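Local atomic coordinates of deoxyribose-phosphate aldolase (Toxoplasma gondii, PDB entry 4EIV), a protein that belongs to the deoxyribose-phosphate aldolase family and folds as an eight-stranded parallel beta/alpha barrel of the TIM type. Residues V32-D37 with A45-I50. Sequence-based numbering, arbitrary orientation. Where two conformers were deposited one is given.
Sequences VAALTD and AAVCKI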
ATOM      1  N   VAL A  32       4.978  17.645   4.484  1.00 24.84           N
ATOM      2  CA  VAL A  32       5.397  18.485   5.595  1.00 25.23           C
ATOM      3  C   VAL A  32       5.057  19.957   5.342  1.00 25.60           C
ATOM      4  O   VAL A  32       5.195  20.441   4.228  1.00 26.42           O
ATOM      5  CB  VAL A  32       6.917  18.307   5.875  1.00 26.05           C
ATOM      6  CG1 VAL A  32       7.787  18.826   4.727  1.00 26.95           C
ATOM      7  CG2 VAL A  32       7.311  18.918   7.226  1.00 27.41           C
ATOM      8  N   ALA A  33       4.601  20.633   6.384  1.00 25.95           N
ATOM      9  CA  ALA A  33       4.234  22.031   6.314  1.00 26.87           C
ATOM     10  C   ALA A  33       5.401  22.977   6.586  1.00 28.04           C
ATOM     11  O   ALA A  33       6.167  22.774   7.518  1.00 29.98           O
ATOM     12  CB  ALA A  33       3.116  22.314   7.328  1.00 28.24           C
ATOM     13  N   ALA A  34       5.503  24.027   5.778  1.00 28.32           N
ATOM     14  CA  ALA A  34       6.404  25.162   6.021  1.00 28.80           C
ATOM     15  C   ALA A  34       5.609  26.382   5.522  1.00 29.28           C
ATOM     16  O   ALA A  34       5.947  26.987   4.508  1.00 30.41           O
ATOM     17  CB  ALA A  34       7.738  24.994   5.289  1.00 30.83           C
ATOM     18  N   LEU A  35       4.546  26.705   6.268  1.00 28.80           N
ATOM     19  CA  LEU A  35       3.488  27.638   5.860  1.00 29.32           C
ATOM     20  C   LEU A  35       3.340  28.924   6.626  1.00 29.50           C
ATOM     21  O   LEU A  35       2.468  29.723   6.279  1.00 29.74           O
ATOM     22  CB  LEU A  35       2.118  26.915   5.989  1.00 29.39           C
ATOM     23  CG  LEU A  35       1.883  25.762   5.023  1.00 28.81           C
ATOM     24  CD1 LEU A  35       0.710  24.883   5.453  1.00 29.47           C
ATOM     25  CD2 LEU A  35       1.694  26.314   3.607  1.00 30.75           C
ATOM     26  N   THR A  36       4.117  29.130   7.682  1.00 29.78           N
ATOM     27  CA  THR A  36       3.946  30.342   8.466  1.00 30.79           C
ATOM     28  C   THR A  36       4.422  31.569   7.691  1.00 30.95           C
ATOM     29  O   THR A  36       5.274  31.476   6.797  1.00 30.84           O
ATOM     30  CB  THR A  36       4.644  30.275   9.841  1.00 31.30           C
ATOM     31  OG1 THR A  36       6.064  30.325   9.678  1.00 34.24           O
ATOM     32  CG2 THR A  36       4.244  29.021  10.614  1.00 31.21           C
ATOM     33  N   ASP A  37       3.878  32.730   8.038  1.00 31.71           N
ATOM     34  CA  ASP A  37       4.298  33.963   7.381  1.00 31.97           C
ATOM     35  C   ASP A  37       5.778  34.270   7.694  1.00 33.41           C
ATOM     36  O   ASP A  37       6.421  35.016   6.963  1.00 35.60           O
ATOM     37  CB  ASP A  37       3.398  35.135   7.791  1.00 32.35           C
ATOM     38  CG  ASP A  37       3.666  36.400   6.980  1.00 33.06           C
ATOM     39  OD1 ASP A  37       3.871  37.468   7.582  1.00 35.87           O
ATOM     40  OD2 ASP A  37       3.704  36.329   5.736  1.00 34.53           O
ATOM     41  N   ALA A  45      14.557  25.576   3.431  1.00 33.99           N
ATOM     42  CA  ALA A  45      15.617  24.656   3.047  1.00 34.56           C
ATOM     43  C   ALA A  45      15.756  23.532   4.074  1.00 34.24           C
ATOM     44  O   ALA A  45      15.913  22.373   3.707  1.00 34.59           O
ATOM     45  CB  ALA A  45      16.950  25.399   2.892  1.00 35.75           C
ATOM     46  N   ALA A  46      15.702  23.874   5.362  1.00 35.07           N
ATOM     47  CA  ALA A  46      15.884  22.871   6.422  1.00 35.09           C
ATOM     48  C   ALA A  46      14.800  21.793   6.367  1.00 33.72           C
ATOM     49  O   ALA A  46      15.071  20.600   6.467  1.00 34.24           O
ATOM     50  CB  ALA A  46      15.911  23.539   7.801  1.00 36.08           C
ATOM     51  N   VAL A  47      13.567  22.225   6.176  1.00 32.97           N
ATOM     52  CA  VAL A  47      12.446  21.301   6.086  1.00 31.67           C
ATOM     53  C   VAL A  47      12.582  20.423   4.842  1.00 31.20           C
ATOM     54  O   VAL A  47      12.397  19.204   4.903  1.00 30.90           O
ATOM     55  CB  VAL A  47      11.118  22.084   6.058  1.00 31.34           C
ATOM     56  CG1 VAL A  47       9.978  21.196   5.651  1.00 32.32           C
ATOM     57  CG2 VAL A  47      10.871  22.736   7.415  1.00 32.71           C
ATOM     58  N   CYS A  48      12.903  21.048   3.713  1.00 32.03           N
ATOM     59  CA  CYS A  48      13.037  20.332   2.447  1.00 32.39           C
ATOM     60  C   CYS A  48      14.117  19.265   2.449  1.00 33.32           C
ATOM     61  O   CYS A  48      13.948  18.216   1.837  1.00 32.95           O
ATOM     62  CB  CYS A  48      13.285  21.297   1.286  1.00 33.07           C
ATOM     63  SG  CYS A  48      11.823  22.226   0.815  1.00 33.43           S
ATOM     64  N   LYS A  49      15.222  19.533   3.133  0.50 34.36           N
ATOM     65  CA  LYS A  49      16.317  18.575   3.200  0.50 35.47           C
ATOM     66  C   LYS A  49      15.905  17.285   3.896  0.50 34.52           C
ATOM     67  O   LYS A  49      16.241  16.195   3.429  0.50 35.14           O
ATOM     68  CB  LYS A  49      17.527  19.218   3.863  0.50 37.12           C
ATOM     69  CG  LYS A  49      18.205  20.214   2.937  0.50 39.61           C
ATOM     70  CD  LYS A  49      19.225  21.084   3.639  0.50 41.68           C
ATOM     71  CE  LYS A  49      19.754  22.162   2.705  0.50 43.44           C
ATOM     72  NZ  LYS A  49      20.660  23.127   3.392  0.50 46.69           N
ATOM     73  N   ILE A  50      15.162  17.401   4.997  1.00 33.71           N
ATOM     74  CA  ILE A  50      14.680  16.209   5.722  1.00 32.68           C
ATOM     75  C   ILE A  50      13.539  15.539   4.920  1.00 31.18           C
ATOM     76  O   ILE A  50      13.465  14.320   4.843  1.00 31.24           O
ATOM     77  CB  ILE A  50      14.260  16.516   7.168  1.00 32.81           C
ATOM     78  CG1 ILE A  50      15.431  17.144   7.931  1.00 35.75           C
ATOM     79  CG2 ILE A  50      13.737  15.248   7.857  1.00 32.93           C
ATOM     80  CD1 ILE A  50      16.697  16.309   7.963  1.00 39.93           C
TER
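Strand and helix come nearest at Ala34 and Val47, whose CA atoms stand 7.2 Å apart, a gap that Val47 bridges with its two methyls. Segment 32-37 runs out of the first barrel strand into the loop beyond it, and 45-50 lies in the helix that follows; within the latter, Lys49 N hydrogen-bonds to Ala45 O at 3.0 Å, one turn back. In a beta/alpha barrel every second strand residue faces the helix layer, and here Ala33 turns its CB away from the helix, whereas Val32 and Ala34 on either side of it direct theirs toward it. Val47 divides its two methyls between this pair. Val47 CG1, placed anti to the backbone N (chi1 167°), presses on Val32 CG1 at 3.4 Å, tighter than an ordinary methyl contact. Val47 CG1 also meets Val32 CG2 at 3.8 Å and so rests against both branches. Val47 CG2 approaches Ala34 CB more loosely at 4.4 Å. All three residues are buried, and the contact between them is wholly apolar. This is the seam between the outer face of a barrel strand and its helix, in a beta-alpha-beta unit completed by strand 59-62, to which Val32 and Ala34 are hydrogen-bonded. Helix 273-284, following the last strand, adds Leu276 on Val32 and Phe273 on Val47.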